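PDB 3G0O: 3-hydroxyisobutyrate dehydrogenase from Salmonella typhimurium, which probably oxidises L-threonate to 2-dehydro-L-erythronate, with NAD(+) preferred over NADP(+) as the hydride acceptor. Local coordinates for residues 15-24 and 42-50; 186-197 and 221-232. All coordinates share one frame; numbering follows the deposited sequence.

Contact 1 of 2, residues 15-24 and 42-50; sequences LGSMGMGAAR and ACANLLAEG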
loop_
_atom_site.group_PDB
_atom_site.type_symbol
_atom_site.label_atom_id
_atom_site.label_comp_id
_atom_site.label_asym_id
_atom_site.label_seq_id
_atom_site.Cartn_x
_atom_site.Cartn_y
_atom_site.Cartn_z
ATOM N N LEU A 15 22.096 -14.055 -9.372
ATOM C CA LEU A 15 22.367 -12.654 -9.642
ATOM C C LEU A 15 21.236 -11.921 -10.355
ATOM O O LEU A 15 21.453 -11.231 -11.358
ATOM C CB LEU A 15 23.669 -12.529 -10.440
ATOM C CG LEU A 15 24.887 -13.088 -9.695
ATOM C CD1 LEU A 15 26.109 -13.057 -10.605
ATOM C CD2 LEU A 15 25.127 -12.280 -8.423
ATOM N N GLY A 16 20.028 -12.086 -9.831
ATOM C CA GLY A 16 18.881 -11.396 -10.389
ATOM C C GLY A 16 18.965 -9.974 -9.868
ATOM O O GLY A 16 20.030 -9.545 -9.429
ATOM N N SER A 17 17.860 -9.242 -9.898
ATOM C CA SER A 17 17.866 -7.864 -9.419
ATOM C C SER A 17 18.322 -7.765 -7.967
ATOM O O SER A 17 19.168 -6.932 -7.627
ATOM C CB SER A 17 16.472 -7.250 -9.558
ATOM O OG SER A 17 16.129 -7.091 -10.922
HETATM N N MSE A 18 17.764 -8.619 -7.117
HETATM C CA MSE A 18 18.110 -8.609 -5.704
HETATM C C MSE A 18 19.537 -9.106 -5.484
HETATM O O MSE A 18 20.287 -8.522 -4.705
HETATM C CB MSE A 18 17.124 -9.471 -4.908
HETATM C CG MSE A 18 15.674 -8.969 -4.944
HETATM SE SE MSE A 18 15.431 -7.172 -4.213
HETATM C CE MSE A 18 15.301 -7.627 -2.337
ATOM N N GLY A 19 19.902 -10.175 -6.184
ATOM C CA GLY A 19 21.233 -10.746 -6.055
ATOM C C GLY A 19 22.346 -9.807 -6.471
ATOM O O GLY A 19 23.371 -9.723 -5.795
HETATM N N MSE A 20 22.158 -9.106 -7.588
HETATM C CA MSE A 20 23.171 -8.168 -8.055
HETATM C C MSE A 20 23.340 -7.057 -7.033
HETATM O O MSE A 20 24.457 -6.610 -6.771
HETATM C CB MSE A 20 22.790 -7.575 -9.415
HETATM C CG MSE A 20 23.186 -8.436 -10.609
HETATM SE SE MSE A 20 25.106 -8.802 -10.716
HETATM C CE MSE A 20 25.741 -7.045 -11.222
ATOM N N GLY A 21 22.227 -6.615 -6.453
ATOM C CA GLY A 21 22.300 -5.567 -5.453
ATOM C C GLY A 21 23.128 -6.030 -4.267
ATOM O O GLY A 21 23.988 -5.297 -3.780
ATOM N N ALA A 22 22.874 -7.253 -3.808
ATOM C CA ALA A 22 23.612 -7.806 -2.675
ATOM C C ALA A 22 25.103 -7.904 -3.004
ATOM O O ALA A 22 25.947 -7.485 -2.214
ATOM C CB ALA A 22 23.063 -9.181 -2.310
ATOM N N ALA A 23 25.419 -8.452 -4.173
ATOM C CA ALA A 23 26.807 -8.603 -4.597
ATOM C C ALA A 23 27.519 -7.251 -4.646
ATOM O O ALA A 23 28.642 -7.118 -4.159
ATOM C CB ALA A 23 26.867 -9.280 -5.957
ATOM N N ARG A 24 26.870 -6.250 -5.232
ATOM C CA ARG A 24 27.465 -4.925 -5.309
ATOM C C ARG A 24 27.631 -4.312 -3.926
ATOM O O ARG A 24 28.620 -3.629 -3.653
ATOM C CB ARG A 24 26.630 -4.010 -6.208
ATOM C CG ARG A 24 26.799 -4.319 -7.697
ATOM C CD ARG A 24 25.995 -3.376 -8.581
ATOM N NE ARG A 24 26.416 -3.475 -9.978
ATOM C CZ ARG A 24 25.627 -3.838 -10.984
ATOM N NH1 ARG A 24 24.355 -4.141 -10.763
ATOM N NH2 ARG A 24 26.111 -3.902 -12.217
ATOM N N ALA A 42 25.680 -11.063 -16.258
ATOM C CA ALA A 42 25.653 -10.670 -14.849
ATOM C C ALA A 42 27.042 -10.939 -14.268
ATOM O O ALA A 42 27.600 -10.123 -13.531
ATOM C CB ALA A 42 24.605 -11.486 -14.096
ATOM N N CYS A 43 27.597 -12.095 -14.617
ATOM C CA CYS A 43 28.915 -12.479 -14.136
ATOM C C CYS A 43 29.979 -11.502 -14.613
ATOM O O CYS A 43 30.784 -11.013 -13.823
ATOM C CB CYS A 43 29.242 -13.895 -14.604
ATOM S SG CYS A 43 28.186 -15.154 -13.854
ATOM N N ALA A 44 29.969 -11.205 -15.909
ATOM C CA ALA A 44 30.937 -10.280 -16.488
ATOM C C ALA A 44 30.892 -8.917 -15.806
ATOM O O ALA A 44 31.935 -8.319 -15.541
ATOM C CB ALA A 44 30.684 -10.127 -17.987
ATOM N N ASN A 45 29.692 -8.414 -15.524
ATOM C CA ASN A 45 29.582 -7.118 -14.865
ATOM C C ASN A 45 30.201 -7.146 -13.485
ATOM O O ASN A 45 30.839 -6.184 -13.067
ATOM C CB ASN A 45 28.128 -6.681 -14.705
ATOM C CG ASN A 45 27.495 -6.304 -16.004
ATOM O OD1 ASN A 45 28.152 -5.758 -16.891
ATOM N ND2 ASN A 45 26.201 -6.575 -16.131
ATOM N N LEU A 46 29.990 -8.246 -12.770
ATOM C CA LEU A 46 30.525 -8.373 -11.424
ATOM C C LEU A 46 32.049 -8.394 -11.463
ATOM O O LEU A 46 32.705 -7.759 -10.637
ATOM C CB LEU A 46 29.988 -9.644 -10.762
ATOM C CG LEU A 46 29.847 -9.570 -9.242
ATOM C CD1 LEU A 46 28.906 -8.426 -8.873
ATOM C CD2 LEU A 46 29.309 -10.890 -8.710
ATOM N N LEU A 47 32.606 -9.115 -12.433
ATOM C CA LEU A 47 34.056 -9.197 -12.575
ATOM C C LEU A 47 34.612 -7.808 -12.859
ATOM O O LEU A 47 35.595 -7.381 -12.250
ATOM C CB LEU A 47 34.428 -10.159 -13.713
ATOM C CG LEU A 47 34.105 -11.639 -13.468
ATOM C CD1 LEU A 47 34.511 -12.467 -14.677
ATOM C CD2 LEU A 47 34.832 -12.122 -12.223
ATOM N N ALA A 48 33.965 -7.098 -13.779
ATOM C CA ALA A 48 34.382 -5.752 -14.142
ATOM C C ALA A 48 34.322 -4.820 -12.938
ATOM O O ALA A 48 34.967 -3.772 -12.920
ATOM C CB ALA A 48 33.495 -5.218 -15.256
ATOM N N GLU A 49 33.548 -5.207 -11.929
ATOM C CA GLU A 49 33.402 -4.392 -10.734
ATOM C C GLU A 49 34.249 -4.812 -9.539
ATOM O O GLU A 49 34.090 -4.272 -8.445
ATOM C CB GLU A 49 31.926 -4.314 -10.348
ATOM C CG GLU A 49 31.142 -3.411 -11.289
ATOM C CD GLU A 49 29.645 -3.516 -11.109
ATOM O OE1 GLU A 49 29.166 -3.368 -9.966
ATOM O OE2 GLU A 49 28.947 -3.741 -12.121
ATOM N N GLY A 50 35.148 -5.773 -9.745
ATOM C CA GLY A 50 36.025 -6.188 -8.662
ATOM C C GLY A 50 35.829 -7.547 -8.017
ATOM O O GLY A 50 36.571 -7.897 -7.100
#
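The first two helices of the Rossmann-type NAD-binding domain meet here, L15 and A23 packing on A42 and L46. Helix 17-28 follows strand 9-13 and a glycine-rich turn whose G14, G16 and G19 fit the GxGxxG dinucleotide-binding pattern. Helix 40-48 follows the neighbouring parallel strand 32-36. The two helix segments run nearly parallel, 14° apart, with a closest axis approach of 11.2 Å, and side chains make the contact. At the turn, L15 CB lies 3.9 Å from A42 CB. Its CD1 reaches on toward C43 and L46. The backbone N of L15 is hydrogen-bonded to D37 OD1, just after strand 32-36, which ties the turn to that strand. L46 CD1 comes within 3.7 Å of A23 CB. M20 is a selenomethionine. Its chain bends at chi2 and chi3 and leaves M20 CE 4.2 Å from L46 CD1. M20 SE lies 4.0 Å from A42 O. M20 CE also lies over one face of the R24 guanidinium, toward its rim. On the outer side of this apolar layer, R24 and E49 form a salt bridge. The arginine chain is extended from CG to NE and presents its side edge. The guanidinium and carboxylate are nearly coplanar, 10° apart, and both acid oxygens use their syn lone pairs. Two bonds therefore fix the rotation of both groups. R24 NE donates to E49 OE1 at 2.8 Å, and R24 NH2 donates to E49 OE2 at 2.8 Å.

Contact 2 of 2, residues 186-197 and 221-232; sequences AGVHIAAAAEAM and SWMFENRMQHVV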
loop_
_atom_site.group_PDB
_atom_site.type_symbol
_atom_site.label_atom_id
_atom_site.label_comp_id
_atom_site.label_asym_id
_atom_site.label_seq_id
_atom_site.Cartn_x
_atom_site.Cartn_y
_atom_site.Cartn_z
ATOM N N ALA A 186 1.877 -8.428 -0.588
ATOM C CA ALA A 186 2.457 -8.049 -1.872
ATOM C C ALA A 186 1.549 -8.515 -3.011
ATOM O O ALA A 186 1.235 -7.748 -3.918
ATOM C CB ALA A 186 3.853 -8.664 -2.026
ATOM N N GLY A 187 1.121 -9.775 -2.945
ATOM C CA GLY A 187 0.268 -10.328 -3.983
ATOM C C GLY A 187 -1.095 -9.672 -4.086
ATOM O O GLY A 187 -1.550 -9.344 -5.186
ATOM N N VAL A 188 -1.756 -9.495 -2.947
ATOM C CA VAL A 188 -3.070 -8.869 -2.940
ATOM C C VAL A 188 -2.968 -7.426 -3.418
ATOM O O VAL A 188 -3.831 -6.948 -4.150
ATOM C CB VAL A 188 -3.696 -8.898 -1.530
ATOM C CG1 VAL A 188 -4.938 -8.011 -1.485
ATOM C CG2 VAL A 188 -4.061 -10.333 -1.158
ATOM N N HIS A 189 -1.909 -6.731 -3.017
ATOM C CA HIS A 189 -1.755 -5.341 -3.434
ATOM C C HIS A 189 -1.563 -5.205 -4.944
ATOM O O HIS A 189 -2.132 -4.304 -5.560
ATOM C CB HIS A 189 -0.608 -4.679 -2.668
ATOM C CG HIS A 189 -0.911 -4.451 -1.218
ATOM N ND1 HIS A 189 0.060 -4.143 -0.290
ATOM C CD2 HIS A 189 -2.077 -4.523 -0.530
ATOM C CE1 HIS A 189 -0.492 -4.040 0.906
ATOM N NE2 HIS A 189 -1.788 -4.267 0.788
ATOM N N ILE A 190 -0.785 -6.089 -5.557
ATOM C CA ILE A 190 -0.616 -5.994 -7.004
ATOM C C ILE A 190 -1.971 -6.221 -7.680
ATOM O O ILE A 190 -2.364 -5.466 -8.569
ATOM C CB ILE A 190 0.389 -7.030 -7.551
ATOM C CG1 ILE A 190 1.800 -6.707 -7.043
ATOM C CG2 ILE A 190 0.369 -7.003 -9.082
ATOM C CD1 ILE A 190 2.838 -7.765 -7.374
ATOM N N ALA A 191 -2.689 -7.251 -7.244
ATOM C CA ALA A 191 -3.988 -7.556 -7.833
ATOM C C ALA A 191 -5.007 -6.437 -7.606
ATOM O O ALA A 191 -5.783 -6.112 -8.506
ATOM C CB ALA A 191 -4.525 -8.890 -7.278
ATOM N N ALA A 192 -5.009 -5.852 -6.412
ATOM C CA ALA A 192 -5.939 -4.771 -6.108
ATOM C C ALA A 192 -5.612 -3.556 -6.972
ATOM O O ALA A 192 -6.510 -2.888 -7.475
ATOM C CB ALA A 192 -5.867 -4.406 -4.621
ATOM N N ALA A 193 -4.324 -3.278 -7.152
ATOM C CA ALA A 193 -3.916 -2.146 -7.979
ATOM C C ALA A 193 -4.449 -2.362 -9.394
ATOM O O ALA A 193 -5.035 -1.458 -9.996
ATOM C CB ALA A 193 -2.388 -2.027 -8.001
ATOM N N ALA A 194 -4.254 -3.573 -9.912
ATOM C CA ALA A 194 -4.708 -3.909 -11.254
ATOM C C ALA A 194 -6.215 -3.760 -11.381
ATOM O O ALA A 194 -6.715 -3.221 -12.367
ATOM C CB ALA A 194 -4.299 -5.331 -11.608
ATOM N N GLU A 195 -6.943 -4.244 -10.380
ATOM C CA GLU A 195 -8.394 -4.154 -10.400
ATOM C C GLU A 195 -8.835 -2.696 -10.468
ATOM O O GLU A 195 -9.699 -2.339 -11.270
ATOM C CB GLU A 195 -8.980 -4.829 -9.154
ATOM C CG GLU A 195 -10.501 -4.832 -9.092
ATOM C CD GLU A 195 -11.019 -5.740 -7.996
ATOM O OE1 GLU A 195 -10.666 -6.940 -8.007
ATOM O OE2 GLU A 195 -11.771 -5.257 -7.128
ATOM N N ALA A 196 -8.223 -1.854 -9.642
ATOM C CA ALA A 196 -8.566 -0.434 -9.605
ATOM C C ALA A 196 -8.233 0.305 -10.903
ATOM O O ALA A 196 -9.009 1.143 -11.362
ATOM C CB ALA A 196 -7.867 0.236 -8.433
HETATM N N MSE A 197 -7.087 -0.007 -11.498
HETATM C CA MSE A 197 -6.695 0.660 -12.739
HETATM C C MSE A 197 -7.548 0.198 -13.915
HETATM O O MSE A 197 -7.869 0.985 -14.791
HETATM C CB MSE A 197 -5.207 0.430 -13.030
HETATM C CG MSE A 197 -4.284 1.156 -12.063
HETATM SE SE MSE A 197 -4.414 3.114 -12.200
HETATM C CE MSE A 197 -2.824 3.417 -13.248
ATOM N N SER A 221 0.044 2.111 -2.303
ATOM C CA SER A 221 0.743 0.963 -1.745
ATOM C C SER A 221 2.074 0.915 -2.473
ATOM O O SER A 221 2.205 1.462 -3.575
ATOM C CB SER A 221 -0.025 -0.340 -1.973
ATOM O OG SER A 221 0.106 -0.797 -3.309
ATOM N N TRP A 222 3.063 0.277 -1.862
ATOM C CA TRP A 222 4.367 0.176 -2.497
ATOM C C TRP A 222 4.198 -0.548 -3.832
ATOM O O TRP A 222 4.767 -0.142 -4.844
ATOM C CB TRP A 222 5.346 -0.602 -1.612
ATOM C CG TRP A 222 6.774 -0.455 -2.055
ATOM C CD1 TRP A 222 7.684 0.459 -1.603
ATOM C CD2 TRP A 222 7.438 -1.211 -3.081
ATOM N NE1 TRP A 222 8.873 0.321 -2.285
ATOM C CE2 TRP A 222 8.750 -0.693 -3.193
ATOM C CE3 TRP A 222 7.054 -2.270 -3.911
ATOM C CZ2 TRP A 222 9.677 -1.203 -4.111
ATOM C CZ3 TRP A 222 7.977 -2.776 -4.821
ATOM C CH2 TRP A 222 9.274 -2.240 -4.912
HETATM N N MSE A 223 3.406 -1.619 -3.837
HETATM C CA MSE A 223 3.188 -2.366 -5.071
HETATM C C MSE A 223 2.413 -1.583 -6.123
HETATM O O MSE A 223 2.677 -1.720 -7.315
HETATM C CB MSE A 223 2.492 -3.700 -4.778
HETATM C CG MSE A 223 3.438 -4.730 -4.184
HETATM SE SE MSE A 223 4.948 -5.094 -5.380
HETATM C CE MSE A 223 5.595 -6.715 -4.534
ATOM N N PHE A 224 1.451 -0.769 -5.701
ATOM C CA PHE A 224 0.706 0.027 -6.665
ATOM C C PHE A 224 1.691 0.973 -7.351
ATOM O O PHE A 224 1.778 1.025 -8.579
ATOM C CB PHE A 224 -0.379 0.871 -5.982
ATOM C CG PHE A 224 -1.156 1.737 -6.941
ATOM C CD1 PHE A 224 -2.389 1.318 -7.441
ATOM C CD2 PHE A 224 -0.622 2.938 -7.403
ATOM C CE1 PHE A 224 -3.077 2.079 -8.392
ATOM C CE2 PHE A 224 -1.297 3.706 -8.353
ATOM C CZ PHE A 224 -2.528 3.275 -8.850
ATOM N N GLU A 225 2.440 1.714 -6.543
ATOM C CA GLU A 225 3.385 2.679 -7.085
ATOM C C GLU A 225 4.426 2.046 -8.000
ATOM O O GLU A 225 4.761 2.604 -9.045
ATOM C CB GLU A 225 4.081 3.448 -5.955
ATOM C CG GLU A 225 4.769 4.711 -6.448
ATOM C CD GLU A 225 5.212 5.635 -5.330
ATOM O OE1 GLU A 225 4.547 5.677 -4.277
ATOM O OE2 GLU A 225 6.219 6.343 -5.512
ATOM N N ASN A 226 4.923 0.872 -7.627
ATOM C CA ASN A 226 5.934 0.206 -8.440
ATOM C C ASN A 226 5.388 -0.476 -9.689
ATOM O O ASN A 226 5.863 -0.222 -10.798
ATOM C CB ASN A 226 6.690 -0.819 -7.594
ATOM C CG ASN A 226 7.820 -1.477 -8.359
ATOM O OD1 ASN A 226 7.637 -2.509 -9.007
ATOM N ND2 ASN A 226 8.997 -0.870 -8.299
ATOM N N ARG A 227 4.375 -1.321 -9.512
ATOM C CA ARG A 227 3.797 -2.068 -10.624
ATOM C C ARG A 227 2.903 -1.286 -11.589
ATOM O O ARG A 227 2.937 -1.522 -12.800
ATOM C CB ARG A 227 3.031 -3.275 -10.068
ATOM C CG ARG A 227 3.868 -4.175 -9.153
ATOM C CD ARG A 227 5.097 -4.680 -9.871
ATOM N NE ARG A 227 5.543 -5.974 -9.359
ATOM C CZ ARG A 227 6.490 -6.151 -8.443
ATOM N NH1 ARG A 227 7.122 -5.113 -7.911
ATOM N NH2 ARG A 227 6.806 -7.380 -8.063
HETATM N N MSE A 228 2.110 -0.351 -11.078
HETATM C CA MSE A 228 1.225 0.375 -11.979
HETATM C C MSE A 228 1.929 1.335 -12.938
HETATM O O MSE A 228 1.312 1.847 -13.871
HETATM C CB MSE A 228 0.118 1.085 -11.198
HETATM C CG MSE A 228 -0.878 0.123 -10.539
HETATM SE SE MSE A 228 -1.697 -1.201 -11.736
HETATM C CE MSE A 228 -0.444 -2.674 -11.478
ATOM N N GLN A 229 3.215 1.577 -12.718
ATOM C CA GLN A 229 3.967 2.431 -13.628
ATOM C C GLN A 229 4.141 1.604 -14.905
ATOM O O GLN A 229 4.123 2.131 -16.015
ATOM C CB GLN A 229 5.336 2.782 -13.042
ATOM C CG GLN A 229 6.165 3.694 -13.939
ATOM C CD GLN A 229 5.500 5.041 -14.178
ATOM O OE1 GLN A 229 5.347 5.843 -13.256
ATOM N NE2 GLN A 229 5.095 5.292 -15.419
ATOM N N HIS A 230 4.299 0.294 -14.735
ATOM C CA HIS A 230 4.454 -0.607 -15.871
ATOM C C HIS A 230 3.181 -0.551 -16.709
ATOM O O HIS A 230 3.232 -0.536 -17.942
ATOM C CB HIS A 230 4.683 -2.045 -15.386
ATOM C CG HIS A 230 5.879 -2.208 -14.502
ATOM N ND1 HIS A 230 6.139 -3.373 -13.810
ATOM C CD2 HIS A 230 6.885 -1.355 -14.192
ATOM C CE1 HIS A 230 7.250 -3.228 -13.110
ATOM N NE2 HIS A 230 7.722 -2.011 -13.325
ATOM N N VAL A 231 2.035 -0.524 -16.033
ATOM C CA VAL A 231 0.748 -0.467 -16.716
ATOM C C VAL A 231 0.576 0.842 -17.471
ATOM O O VAL A 231 0.132 0.849 -18.616
ATOM C CB VAL A 231 -0.426 -0.616 -15.729
ATOM C CG1 VAL A 231 -1.747 -0.358 -16.440
ATOM C CG2 VAL A 231 -0.418 -2.017 -15.126
ATOM N N VAL A 232 0.914 1.948 -16.820
ATOM C CA VAL A 232 0.793 3.251 -17.456
ATOM C C VAL A 232 1.666 3.295 -18.706
ATOM O O VAL A 232 1.266 3.849 -19.734
ATOM C CB VAL A 232 1.224 4.384 -16.500
ATOM C CG1 VAL A 232 1.201 5.715 -17.230
ATOM C CG2 VAL A 232 0.288 4.430 -15.295
HETATM O O HOH W 1 2.711 -2.987 -1.379
HETATM O O HOH W 2 -2.226 -1.675 -4.219
#
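This is a buried, almost wholly apolar helix-helix crossing in the C-terminal domain, with A193 of the long helix 174-202 set against F224 and M228 of helix 222-232. The segments cross at -57°, their axes 8.3 Å apart. Alanine allows this close approach: A193 CB is 3.4 Å from F224 CD1 and 3.7 Å from M228 CG. M228 CG also covers one face of the F224 ring, toward its rim. The selenomethionines M197 and M228 run alongside each other in opposing senses, with M197 CG 3.5 Å from M228 SE. M197 SE makes an oblique Met-aromatic contact with F224, 5.0 Å from the ring centroid. At the other end, M223 CE touches A186 CB at 3.6 Å, and I190 lies across the M223 chain.

The all-helical domain is of the 6-phosphogluconate dehydrogenase C-terminal type, and helix 174-202 carries the predicted active-site residue K179. S221 is the N-cap of helix 222-232. S221 OG, turned by a chi1 of 77°, accepts from F224 N at 2.7 Å. The same OG is linked through a water to H189 O. A second water joins H189 ND1 to M223 N. The H189 ring meets H189 of the second subunit edge-to-face. R227 bends at chi2 and passes I190 CD1, while M223 SE sits over one guanidinium face. R227 NE forms a salt bridge with D286 OD1. R227 NH2 hydrogen-bonds to a bound tartrate, probably from the crystallisation liquor. R227 NH1 donates to N226 OD1 at 2.9 Å from above the carbonyl plane.

Contact 1 lies in the NAD-binding domain and contact 2 in the C-terminal helical domain. Contact 1 comes first along the chain. Their centres are 28 Å apart, and the nearest atoms are still about 8 Å from each other. The R227 side chain of contact 2 is about 3 Å from a bound tartrate, probably from the crystallisation liquor; the M20 side chain of contact 1 is about 12 Å from a bound tartrate. The side chain of A186 in contact 2 is also about 7 Å from that of K179, the predicted active-site residue. Contact 1 instead holds part of the putative dinucleotide-binding turn. Contact 2 also adjoins the second subunit; contact 1 does not.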